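Local coordinates for signal recognition 54 kDa protein (Pyrococcus furiosus, PDB 3DM5) that is the 54 kDa protein of the signal recognition particle, with a helical bundle domain, a P-loop nucleotide domain holding GDP and a helical signal peptide binding domain, at residues L147-L150 / L151-H155; I56-R59 / A60-K64; E282-P286 / P287-S291; I78-E81 / E82-F86; A191-H194 / K195-A199. One frame throughout, in Å; residues are numbered along the deposited sequence.

Interaction 1. Residues L147-L150 / L151-H155. With SO4 (sulfate ion), chain L.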
# COMPACT_ATOMS: atom_id res chain seq x y z
N LEU A 147 -10.14 -11.15 34.95
CA LEU A 147 -11.52 -10.70 35.04
C LEU A 147 -11.65 -9.71 36.18
O LEU A 147 -12.36 -8.72 36.04
CB LEU A 147 -12.49 -11.89 35.23
CG LEU A 147 -12.77 -12.82 34.03
CD1 LEU A 147 -13.46 -14.09 34.50
CD2 LEU A 147 -13.58 -12.15 32.90
N ARG A 148 -10.99 -9.99 37.30
CA ARG A 148 -10.95 -9.04 38.43
C ARG A 148 -10.42 -7.68 37.95
O ARG A 148 -11.01 -6.62 38.22
CB ARG A 148 -10.06 -9.55 39.57
CG ARG A 148 -10.57 -10.77 40.35
CD ARG A 148 -11.88 -10.46 41.01
NE ARG A 148 -11.78 -9.42 42.02
CZ ARG A 148 -11.10 -9.53 43.16
NH1 ARG A 148 -10.42 -10.63 43.43
NH2 ARG A 148 -11.09 -8.53 44.02
N GLN A 149 -9.28 -7.72 37.25
CA GLN A 149 -8.68 -6.56 36.60
C GLN A 149 -9.68 -5.77 35.73
O GLN A 149 -9.78 -4.55 35.83
CB GLN A 149 -7.45 -6.98 35.78
CG GLN A 149 -7.07 -6.02 34.67
CD GLN A 149 -6.33 -6.69 33.52
OE1 GLN A 149 -5.92 -7.84 33.62
NE2 GLN A 149 -6.16 -5.98 32.43
N LEU A 150 -10.42 -6.47 34.88
CA LEU A 150 -11.34 -5.78 33.98
C LEU A 150 -12.61 -5.27 34.67
O LEU A 150 -13.25 -4.32 34.21
CB LEU A 150 -11.73 -6.68 32.80
CG LEU A 150 -10.60 -7.22 31.91
CD1 LEU A 150 -11.07 -8.31 30.94
CD2 LEU A 150 -9.96 -6.07 31.19
N LEU A 151 -12.99 -5.92 35.77
CA LEU A 151 -14.35 -5.80 36.24
C LEU A 151 -14.53 -5.15 37.62
O LEU A 151 -15.60 -4.65 37.92
CB LEU A 151 -15.03 -7.17 36.19
CG LEU A 151 -15.46 -7.69 34.82
CD1 LEU A 151 -16.05 -9.08 34.94
CD2 LEU A 151 -16.46 -6.74 34.16
N ASP A 152 -13.48 -5.15 38.43
CA ASP A 152 -13.58 -4.56 39.78
C ASP A 152 -14.06 -3.10 39.76
O ASP A 152 -14.86 -2.71 40.62
CB ASP A 152 -12.26 -4.65 40.56
CG ASP A 152 -11.96 -6.04 41.09
OD1 ASP A 152 -12.77 -6.96 40.91
OD2 ASP A 152 -10.87 -6.20 41.71
N ARG A 153 -13.57 -2.31 38.80
CA ARG A 153 -13.91 -0.90 38.72
C ARG A 153 -15.41 -0.74 38.67
O ARG A 153 -15.94 0.29 39.05
CB ARG A 153 -13.34 -0.22 37.46
CG ARG A 153 -12.40 -1.07 36.63
CD ARG A 153 -11.85 -0.31 35.41
NE ARG A 153 -10.53 -0.84 35.06
CZ ARG A 153 -10.29 -1.70 34.06
NH1 ARG A 153 -11.28 -2.12 33.26
NH2 ARG A 153 -9.04 -2.13 33.87
N TYR A 154 -16.10 -1.75 38.16
CA TYR A 154 -17.53 -1.62 37.96
C TYR A 154 -18.29 -2.31 39.08
O TYR A 154 -19.52 -2.29 39.11
CB TYR A 154 -17.93 -2.13 36.57
CG TYR A 154 -17.12 -1.47 35.48
CD1 TYR A 154 -17.39 -0.17 35.06
CD2 TYR A 154 -16.05 -2.13 34.90
CE1 TYR A 154 -16.63 0.44 34.08
CE2 TYR A 154 -15.29 -1.54 33.92
CZ TYR A 154 -15.58 -0.26 33.52
OH TYR A 154 -14.81 0.32 32.53
N HIS A 155 -17.55 -2.88 40.02
CA HIS A 155 -18.15 -3.60 41.14
C HIS A 155 -18.98 -4.80 40.69
O HIS A 155 -19.81 -5.31 41.43
CB HIS A 155 -18.99 -2.66 42.00
CG HIS A 155 -18.23 -1.50 42.54
ND1 HIS A 155 -17.28 -1.63 43.53
CD2 HIS A 155 -18.25 -0.18 42.21
CE1 HIS A 155 -16.76 -0.45 43.80
NE2 HIS A 155 -17.33 0.45 43.02
S SO4 L . -8.23 -8.78 46.52
O1 SO4 L . -9.54 -9.30 46.93
O2 SO4 L . -8.44 -7.52 45.80
O3 SO4 L . -7.37 -8.53 47.68
O4 SO4 L . -7.56 -9.78 45.70

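Interaction 2. Residues I56-R59 / A60-K64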
# COMPACT_ATOMS: atom_id res chain seq x y z
N ILE A 56 -26.53 -11.01 -7.38
CA ILE A 56 -26.51 -9.57 -7.60
C ILE A 56 -26.52 -9.26 -9.09
O ILE A 56 -27.29 -8.41 -9.53
CB ILE A 56 -25.30 -8.87 -6.95
CG1 ILE A 56 -25.35 -9.03 -5.43
CG2 ILE A 56 -25.27 -7.39 -7.31
CD1 ILE A 56 -24.29 -8.22 -4.69
N GLN A 57 -25.69 -9.95 -9.85
CA GLN A 57 -25.65 -9.78 -11.30
C GLN A 57 -27.01 -10.03 -11.92
O GLN A 57 -27.49 -9.23 -12.74
CB GLN A 57 -24.65 -10.74 -11.93
CG GLN A 57 -24.15 -10.33 -13.31
CD GLN A 57 -23.06 -11.24 -13.80
OE1 GLN A 57 -23.25 -12.45 -13.92
NE2 GLN A 57 -21.89 -10.68 -14.09
N ARG A 58 -27.62 -11.15 -11.53
CA ARG A 58 -28.91 -11.59 -12.03
C ARG A 58 -30.00 -10.57 -11.73
O ARG A 58 -30.65 -10.06 -12.65
CB ARG A 58 -29.24 -12.96 -11.44
CG ARG A 58 -30.64 -13.48 -11.69
CD ARG A 58 -30.93 -14.65 -10.75
NE ARG A 58 -32.34 -14.74 -10.37
CZ ARG A 58 -33.01 -13.81 -9.71
NH1 ARG A 58 -32.41 -12.68 -9.35
NH2 ARG A 58 -34.29 -13.99 -9.40
N ARG A 59 -30.20 -10.24 -10.46
CA ARG A 59 -31.20 -9.24 -10.09
C ARG A 59 -31.01 -7.90 -10.81
O ARG A 59 -31.99 -7.26 -11.18
CB ARG A 59 -31.22 -9.02 -8.57
CG ARG A 59 -31.63 -10.23 -7.75
CD ARG A 59 -31.91 -9.87 -6.30
NE ARG A 59 -32.88 -8.78 -6.20
CZ ARG A 59 -33.08 -8.05 -5.10
NH1 ARG A 59 -32.37 -8.28 -4.01
NH2 ARG A 59 -33.99 -7.09 -5.11
N ALA A 60 -29.77 -7.47 -11.01
CA ALA A 60 -29.53 -6.19 -11.66
C ALA A 60 -29.93 -6.25 -13.13
O ALA A 60 -30.69 -5.42 -13.60
CB ALA A 60 -28.06 -5.78 -11.54
N LEU A 61 -29.40 -7.25 -13.83
CA LEU A 61 -29.69 -7.49 -15.24
C LEU A 61 -31.17 -7.63 -15.60
O LEU A 61 -31.63 -7.05 -16.58
CB LEU A 61 -28.94 -8.74 -15.73
CG LEU A 61 -27.60 -8.51 -16.43
CD1 LEU A 61 -26.97 -7.18 -16.02
CD2 LEU A 61 -26.66 -9.68 -16.18
N GLU A 62 -31.93 -8.39 -14.80
CA GLU A 62 -33.28 -8.75 -15.21
C GLU A 62 -34.40 -8.26 -14.29
O GLU A 62 -35.47 -8.86 -14.24
CB GLU A 62 -33.38 -10.27 -15.38
CG GLU A 62 -33.33 -11.05 -14.08
CD GLU A 62 -33.09 -12.54 -14.29
OE1 GLU A 62 -32.29 -12.89 -15.19
OE2 GLU A 62 -33.70 -13.35 -13.57
N GLU A 63 -34.18 -7.17 -13.58
CA GLU A 63 -35.18 -6.68 -12.64
C GLU A 63 -35.52 -5.23 -12.95
O GLU A 63 -34.63 -4.38 -13.06
CB GLU A 63 -34.68 -6.81 -11.20
CG GLU A 63 -35.73 -7.23 -10.19
CD GLU A 63 -35.13 -7.56 -8.84
OE1 GLU A 63 -34.82 -6.60 -8.10
OE2 GLU A 63 -34.97 -8.76 -8.52
N LYS A 64 -36.81 -4.97 -13.11
CA LYS A 64 -37.26 -3.62 -13.44
C LYS A 64 -37.41 -2.81 -12.16
O LYS A 64 -38.05 -3.24 -11.20
CB LYS A 64 -38.57 -3.66 -14.22

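Interaction 3. Residues E282-P286 / P287-S291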
# COMPACT_ATOMS: atom_id res chain seq x y z
N GLU A 282 -19.99 -4.21 20.26
CA GLU A 282 -21.23 -3.64 19.77
C GLU A 282 -22.22 -4.73 19.33
O GLU A 282 -21.82 -5.77 18.82
CB GLU A 282 -20.95 -2.60 18.67
CG GLU A 282 -20.54 -3.20 17.36
CD GLU A 282 -20.55 -2.18 16.22
OE1 GLU A 282 -19.82 -1.17 16.33
OE2 GLU A 282 -21.28 -2.39 15.22
N PRO A 283 -23.53 -4.52 19.57
CA PRO A 283 -24.46 -5.56 19.14
C PRO A 283 -24.46 -5.63 17.63
O PRO A 283 -24.16 -4.63 16.97
CB PRO A 283 -25.81 -5.06 19.67
CG PRO A 283 -25.48 -4.07 20.72
CD PRO A 283 -24.20 -3.44 20.31
N PHE A 284 -24.78 -6.80 17.09
CA PHE A 284 -24.73 -7.00 15.66
C PHE A 284 -26.13 -7.02 15.08
O PHE A 284 -26.98 -7.86 15.41
CB PHE A 284 -23.98 -8.28 15.31
CG PHE A 284 -23.66 -8.42 13.84
CD1 PHE A 284 -22.67 -7.64 13.25
CD2 PHE A 284 -24.35 -9.32 13.05
CE1 PHE A 284 -22.37 -7.77 11.90
CE2 PHE A 284 -24.05 -9.46 11.70
CZ PHE A 284 -23.06 -8.68 11.13
N ASP A 285 -26.37 -6.05 14.21
CA ASP A 285 -27.65 -5.84 13.59
C ASP A 285 -27.34 -5.66 12.11
O ASP A 285 -27.04 -4.54 11.66
CB ASP A 285 -28.32 -4.59 14.21
CG ASP A 285 -29.71 -4.33 13.66
OD1 ASP A 285 -30.09 -4.89 12.61
OD2 ASP A 285 -30.43 -3.53 14.29
N PRO A 286 -27.37 -6.77 11.36
CA PRO A 286 -26.94 -6.89 9.95
C PRO A 286 -27.28 -5.69 9.07
O PRO A 286 -26.37 -5.15 8.46
CB PRO A 286 -27.65 -8.17 9.47
CG PRO A 286 -27.67 -9.02 10.69
CD PRO A 286 -27.87 -8.06 11.88
N PRO A 287 -28.55 -5.28 9.01
CA PRO A 287 -28.92 -4.17 8.10
C PRO A 287 -28.24 -2.84 8.46
O PRO A 287 -27.93 -2.06 7.57
CB PRO A 287 -30.44 -4.05 8.28
CG PRO A 287 -30.86 -5.27 8.97
CD PRO A 287 -29.72 -5.76 9.77
N ARG A 288 -28.04 -2.59 9.75
CA ARG A 288 -27.39 -1.39 10.24
C ARG A 288 -25.89 -1.45 10.01
O ARG A 288 -25.25 -0.46 9.67
CB ARG A 288 -27.62 -1.24 11.74
CG ARG A 288 -29.04 -1.38 12.16
CD ARG A 288 -29.68 -0.03 12.34
NE ARG A 288 -31.12 -0.11 12.18
CZ ARG A 288 -31.92 0.94 12.06
NH1 ARG A 288 -31.41 2.17 12.10
NH2 ARG A 288 -33.23 0.77 11.91
N PHE A 289 -25.33 -2.64 10.23
CA PHE A 289 -23.91 -2.85 10.03
C PHE A 289 -23.56 -2.71 8.54
O PHE A 289 -22.66 -1.96 8.18
CB PHE A 289 -23.53 -4.22 10.58
CG PHE A 289 -22.10 -4.60 10.36
CD1 PHE A 289 -21.14 -4.31 11.32
CD2 PHE A 289 -21.72 -5.32 9.22
CE1 PHE A 289 -19.82 -4.69 11.14
CE2 PHE A 289 -20.41 -5.71 9.04
CZ PHE A 289 -19.46 -5.38 10.01
N VAL A 290 -24.29 -3.41 7.68
CA VAL A 290 -24.03 -3.35 6.25
C VAL A 290 -24.25 -1.93 5.73
O VAL A 290 -23.63 -1.51 4.76
CB VAL A 290 -24.92 -4.32 5.48
CG1 VAL A 290 -24.99 -3.95 4.02
CG2 VAL A 290 -24.40 -5.70 5.64
N SER A 291 -25.13 -1.20 6.39
CA SER A 291 -25.37 0.19 6.04
C SER A 291 -24.18 1.11 6.38
O SER A 291 -23.84 1.96 5.57
CB SER A 291 -26.67 0.69 6.69
OG SER A 291 -26.95 2.02 6.33
O HOH W 1 -32.68 -2.73 12.92

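Interaction 4. Residues I78-E81 / E82-F86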
# COMPACT_ATOMS: atom_id res chain seq x y z
N ILE A 78 -30.39 -3.26 -4.62
CA ILE A 78 -30.06 -4.68 -4.76
C ILE A 78 -28.79 -5.07 -3.99
O ILE A 78 -28.79 -6.02 -3.21
CB ILE A 78 -29.89 -5.05 -6.24
CG1 ILE A 78 -31.20 -4.80 -7.00
CG2 ILE A 78 -29.44 -6.49 -6.36
CD1 ILE A 78 -31.11 -5.03 -8.51
N VAL A 79 -27.70 -4.34 -4.22
CA VAL A 79 -26.46 -4.56 -3.50
C VAL A 79 -26.65 -4.49 -1.98
O VAL A 79 -26.17 -5.35 -1.26
CB VAL A 79 -25.37 -3.55 -3.94
CG1 VAL A 79 -24.14 -3.59 -3.04
CG2 VAL A 79 -24.97 -3.81 -5.35
N TYR A 80 -27.34 -3.47 -1.48
CA TYR A 80 -27.50 -3.30 -0.04
C TYR A 80 -28.23 -4.48 0.56
O TYR A 80 -27.91 -4.93 1.66
CB TYR A 80 -28.28 -2.04 0.26
CG TYR A 80 -28.76 -1.95 1.68
CD1 TYR A 80 -30.12 -1.95 1.98
CD2 TYR A 80 -27.87 -1.82 2.73
CE1 TYR A 80 -30.57 -1.82 3.30
CE2 TYR A 80 -28.31 -1.70 4.04
CZ TYR A 80 -29.65 -1.71 4.32
OH TYR A 80 -30.06 -1.60 5.64
N GLU A 81 -29.22 -4.96 -0.18
CA GLU A 81 -30.14 -5.99 0.29
C GLU A 81 -29.50 -7.37 0.25
O GLU A 81 -29.65 -8.18 1.17
CB GLU A 81 -31.43 -5.94 -0.54
CG GLU A 81 -32.30 -7.18 -0.47
CD GLU A 81 -33.53 -7.05 -1.36
OE1 GLU A 81 -34.35 -8.00 -1.37
OE2 GLU A 81 -33.67 -6.00 -2.04
N GLU A 82 -28.77 -7.63 -0.82
CA GLU A 82 -28.01 -8.87 -0.94
C GLU A 82 -26.93 -9.00 0.14
O GLU A 82 -26.81 -10.06 0.78
CB GLU A 82 -27.43 -9.01 -2.35
CG GLU A 82 -28.49 -9.37 -3.37
CD GLU A 82 -29.35 -10.54 -2.92
OE1 GLU A 82 -28.80 -11.54 -2.40
OE2 GLU A 82 -30.58 -10.45 -3.10
N LEU A 83 -26.15 -7.94 0.34
CA LEU A 83 -25.11 -7.92 1.36
C LEU A 83 -25.69 -8.10 2.75
O LEU A 83 -25.12 -8.79 3.58
CB LEU A 83 -24.28 -6.62 1.29
CG LEU A 83 -23.09 -6.61 0.32
CD1 LEU A 83 -22.33 -5.28 0.36
CD2 LEU A 83 -22.15 -7.77 0.61
N THR A 84 -26.85 -7.49 3.01
CA THR A 84 -27.48 -7.66 4.31
C THR A 84 -27.87 -9.10 4.61
O THR A 84 -27.69 -9.55 5.74
CB THR A 84 -28.69 -6.71 4.54
OG1 THR A 84 -28.24 -5.36 4.50
CG2 THR A 84 -29.30 -6.96 5.93
N LYS A 85 -28.40 -9.81 3.62
CA LYS A 85 -28.78 -11.23 3.82
C LYS A 85 -27.54 -12.08 3.98
O LYS A 85 -27.55 -13.10 4.67
CB LYS A 85 -29.62 -11.77 2.66
CG LYS A 85 -31.00 -11.13 2.53
CD LYS A 85 -31.68 -11.53 1.24
CE LYS A 85 -32.92 -10.66 0.99
NZ LYS A 85 -33.56 -10.89 -0.35
N PHE A 86 -26.46 -11.63 3.36
CA PHE A 86 -25.19 -12.34 3.31
C PHE A 86 -24.56 -12.33 4.70
O PHE A 86 -23.74 -13.19 5.02
CB PHE A 86 -24.31 -11.65 2.28
CG PHE A 86 -23.04 -12.39 1.93
CD1 PHE A 86 -23.08 -13.60 1.29
CD2 PHE A 86 -21.80 -11.81 2.18
CE1 PHE A 86 -21.93 -14.24 0.94
CE2 PHE A 86 -20.65 -12.45 1.84
CZ PHE A 86 -20.71 -13.66 1.21

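Interaction 5. Residues A191-H194 / K195-A199. With SO4 (sulfate ion), chain G.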
# COMPACT_ATOMS: atom_id res chain seq x y z
N ALA A 191 -13.57 -23.12 30.51
CA ALA A 191 -12.18 -23.34 30.19
C ALA A 191 -11.98 -23.39 28.68
O ALA A 191 -12.73 -24.04 27.96
CB ALA A 191 -11.72 -24.65 30.81
N GLY A 192 -10.97 -22.68 28.20
CA GLY A 192 -10.63 -22.76 26.80
C GLY A 192 -9.88 -24.05 26.53
O GLY A 192 -9.66 -24.84 27.45
N ARG A 193 -9.50 -24.28 25.28
CA ARG A 193 -8.58 -25.34 24.94
C ARG A 193 -7.77 -24.81 23.77
O ARG A 193 -8.01 -23.69 23.34
CB ARG A 193 -9.32 -26.63 24.57
CG ARG A 193 -10.41 -27.04 25.56
CD ARG A 193 -10.30 -28.51 25.93
NE ARG A 193 -9.71 -29.28 24.84
CZ ARG A 193 -8.90 -30.32 25.02
NH1 ARG A 193 -8.59 -30.70 26.26
NH2 ARG A 193 -8.39 -30.96 23.97
N HIS A 194 -6.82 -25.59 23.28
CA HIS A 194 -5.99 -25.11 22.18
C HIS A 194 -6.75 -24.97 20.87
O HIS A 194 -6.69 -23.93 20.23
CB HIS A 194 -4.73 -25.95 22.00
CG HIS A 194 -3.49 -25.28 22.48
ND1 HIS A 194 -3.10 -25.29 23.80
CD2 HIS A 194 -2.55 -24.56 21.81
CE1 HIS A 194 -1.96 -24.61 23.93
NE2 HIS A 194 -1.62 -24.16 22.74
N LYS A 195 -7.45 -26.02 20.47
CA LYS A 195 -8.31 -25.92 19.31
C LYS A 195 -9.73 -26.31 19.67
O LYS A 195 -10.02 -26.71 20.81
CB LYS A 195 -7.78 -26.77 18.15
CG LYS A 195 -6.78 -27.82 18.58
CD LYS A 195 -6.13 -28.48 17.38
CE LYS A 195 -5.05 -27.61 16.75
NZ LYS A 195 -4.35 -28.32 15.64
N GLU A 196 -10.63 -26.16 18.70
CA GLU A 196 -12.01 -26.53 18.90
C GLU A 196 -12.17 -27.99 18.52
O GLU A 196 -12.78 -28.33 17.51
CB GLU A 196 -12.95 -25.65 18.09
CG GLU A 196 -14.41 -26.03 18.26
CD GLU A 196 -15.35 -25.06 17.58
OE1 GLU A 196 -14.96 -23.89 17.36
OE2 GLU A 196 -16.48 -25.47 17.28
N ASP A 197 -11.61 -28.87 19.35
CA ASP A 197 -11.63 -30.29 19.06
C ASP A 197 -12.82 -30.98 19.74
O ASP A 197 -13.61 -30.34 20.42
CB ASP A 197 -10.31 -30.93 19.47
CG ASP A 197 -9.89 -30.57 20.89
OD1 ASP A 197 -10.77 -30.20 21.69
OD2 ASP A 197 -8.69 -30.66 21.20
N LYS A 198 -12.95 -32.29 19.53
CA LYS A 198 -14.05 -33.01 20.15
C LYS A 198 -14.08 -32.83 21.67
O LYS A 198 -15.14 -32.69 22.26
CB LYS A 198 -14.02 -34.49 19.77
CG LYS A 198 -14.32 -34.76 18.30
CD LYS A 198 -14.36 -36.24 18.01
CE LYS A 198 -13.11 -36.96 18.53
NZ LYS A 198 -12.92 -38.31 17.92
N ALA A 199 -12.91 -32.80 22.30
CA ALA A 199 -12.86 -32.57 23.75
C ALA A 199 -13.64 -31.32 24.12
O ALA A 199 -14.47 -31.36 25.02
CB ALA A 199 -11.43 -32.44 24.25
S SO4 G . -10.58 -34.33 17.06
O1 SO4 G . -10.07 -34.40 18.43
O2 SO4 G . -11.52 -33.22 16.91
O3 SO4 G . -9.45 -34.15 16.15
O4 SO4 G . -11.26 -35.58 16.72

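Interaction 1. Residues L147-L150 / L151-H155
Arg148 and Asp152 form an i to i+4 salt bridge near the end of helix 142-151, in the P-loop domain of this SRP54 protein. Arg148 NE donates to Asp152 OD1 at 2.9 Å, and the bond is fairly straight at 158°. OD1 sits at the edge of the guanidinium, in its plane. It takes the N-H on its syn lone pair, the side of OD2. The guanidinium and the carboxylate are twisted 48° apart, and a single hydrogen bond links them. The arginine chain bends at both chi2 and chi3 (-64°), which brings its head group round to the aspartate. Its NH2 also makes two weak bonds to a sulfate ion, to O2 at 3.3 Å and O1 at 3.4 Å. The sulfate is probably from the crystallisation liquor.

The backbone positions this pair. Arg148 O accepts from Asp152 N at 2.9 Å and from Leu151 N at 3.2 Å, both on the same face of the carbonyl. Further out, His145 of the second subunit packs on Arg148 and Asp152. Leu147 and Leu151 are buried and set one turn apart, with CD2 of Leu147 4.4 Å from CD1 of Leu151. Both leucines lean on Val133 and Val158, and so fix the helix to strands 131-135 and 157-159. Where the chain leaves the helix, Gln149 O lies over one face of the Arg153 guanidinium. Beside it, the Tyr154 ring turns its edge to the backbone, with CE2 3.5 Å from Leu150 O.

Interaction 2. Residues I56-R59 / A60-K64
Arg59 starts with CG beside the backbone N (chi1 -63°) and bends at chi3 (53°), while Glu63 runs extended beyond CG. The two chains therefore lie side by side and point the same way. Arg59 NE donates to Glu63 OE2 at 3.1 Å, in a salt bridge. OE2 lies near the guanidinium plane, at its edge, and is met on its syn side. The planes of the two groups are 40° apart. A second bond, from Arg59 NH2 to Glu63 OE1, is doubtful because OE1 is less surely placed. Helix 71-86 holds the same guanidinium: NH1 pairs with Glu82 OE2, and NH2 also pairs with Glu81 OE2. Arg59 thus sits among three carboxylates, which probably balance its charge and fix its rotation.

Arg58 and Glu62 make a looser pair, a long salt bridge. Glu62 OE2 lies above one face of the Arg58 guanidinium, 3.7 Å from NE. No N-H points at it, so charge alone links them. On the next flank, Gln57 CG runs alongside Leu61 CD2 at 3.9 Å. Beneath these groups the regular i to i+4 bonds continue. Ala60 N donates to Ile56 O, Leu61 N to Gln57 O and Glu62 N to Arg58 O. Ala60 faces inward, on Ile28 and Ile75. Ion pairs on the outer side and Ile56 and Ala60 on the inner side place this last turn of helix 46-62 in the four-helix bundle of SRP54 proteins.

Interaction 3. Residues E282-P286 / P287-S291
Phe284 and Phe289 make the tight side of this turn. CE1 of Phe284 sits over one face of the Phe289 ring, toward its rim, 3.5 Å from CG. The rings are oblique, with planes at 55° and centroids 5.0 Å apart. Leu259 and Ile272 touch both of them. Phe289 CG stands anti to its own N (chi1 176°), which carries the ring back to the loop.

Here the chain passes from edge strand 281-283 of the P-loop domain sheet into helix 286-293. Asp285 holds the N-cap position, but its side chain makes no capping bond. Two prolines open the first helical turn, where no amide hydrogen is needed. Phe289 N then donates to Asp285 O at 2.9 Å, and Val290 N to Pro286 O at 2.8 Å.

The polar side is looser. Asp285 and Arg288 lie alongside each other, yet OD2 stays 4.1 Å from NE, beyond a salt bridge. A water fills the step: it donates to Asp285 OD2 at 2.8 Å and accepts from Arg288 NE at 3.1 Å. The stronger partners belong to the third subunit, where Lys331 pairs with Asp285 and Asp332 with Arg288 NH2.

Interaction 4. Residues I78-E81 / E82-F86
Tyr80 O is gripped twice by Thr84. The backbone N of Thr84 donates to it at 3.1 Å, and OG1 of Thr84 donates to it at 2.9 Å. The two donors come from opposite faces of the carbonyl plane. OG1 stands beside its own backbone N (chi1 -63°), and from there it reaches back one turn. It also lies over one face of the Tyr80 ring, offset toward the rim, 3.7 Å from CE2. The buried hydroxyl thus spends its hydrogen on the backbone, beside the ring face. The phenol itself is bonded at its far end, where OH meets Pro287 O.

Glu81 and Lys85 run side by side as extended chains. Lys85 NZ donates to Glu81 OE1 at 3.2 Å, meeting it on the anti side. The other oxygen, OE2, pairs with Lys77, so both carboxylate oxygens are engaged. Arg59 serves Glu81 and the buried Glu82 alike. Along the backbone, Glu82 N donates to Ile78 O, Leu83 N to Val79 O and Lys85 N to Glu81 O.

The apolar flank carries Val79 CG1 and Leu83 CD1, 4.2 Å apart. Helix 71-86 meets helix 46-62 through Glu81 and Glu82, and helix 286-293 through Tyr80 and Thr84. This is the place of the last bundle helix in the NG arrangement of SRP54 proteins, where the bundle packs on the P-loop domain.

Interaction 5. Residues A191-H194 / K195-A199
Arg193 and Asp197 form a salt bridge within the loop that leads from strand 185-189 to helix 198-211 in the P-loop domain. Gly192 ends a DxxG sequence there, as in the switch II region of G domains. The arginine begins with CB 3.8 Å from Lys195 O. The chain then bends at chi2 and chi3, and the guanidinium swings over to the start of the helix. NE makes a weak bond to Asp197 OD1 at 3.4 Å. CZ lies under Ala199, whose CB is 3.4 Å from it and sits over the centre of one face. NH1 is brushed by the same methyl. NH2 makes the firm bond, to Asp197 OD2 at 2.8 Å and 159°. That oxygen lies in the guanidinium plane, at its edge, and is met on its syn side. The planes of the two groups are 46° apart.

Asp197 is itself set by the helix. It is the N-cap residue: chi1 of 50° puts CG between the backbone N and the carbonyl carbon, where OD1 can accept from Leu200 N. The helix start also meets a sulfate, probably from the crystallisation liquor: Lys198 N donates to its O2 at 3.1 Å.

How the interactions relate
All five contacts are local, between neighbours on a helix or round a turn. Interaction 4 is buried, interactions 1 and 3 are partly so, and interactions 2 and 5 lie at the surface. Interactions 2 and 4 sit on consecutive bundle helices and touch, with Arg59 NH1 3.0 Å from Glu82 OE2. Interaction 4 also meets interaction 3, where Tyr80 OH is 2.9 Å from Pro287 O, so 71-86 joins bundle to P-loop domain. Interactions 1 and 5 stand apart in that domain, their centres about 26 Å from each other. Arginine-carboxylate pairs mark interactions 1, 2 and 5, a lysine-glutamate pair interaction 4, and an aromatic pair interaction 3.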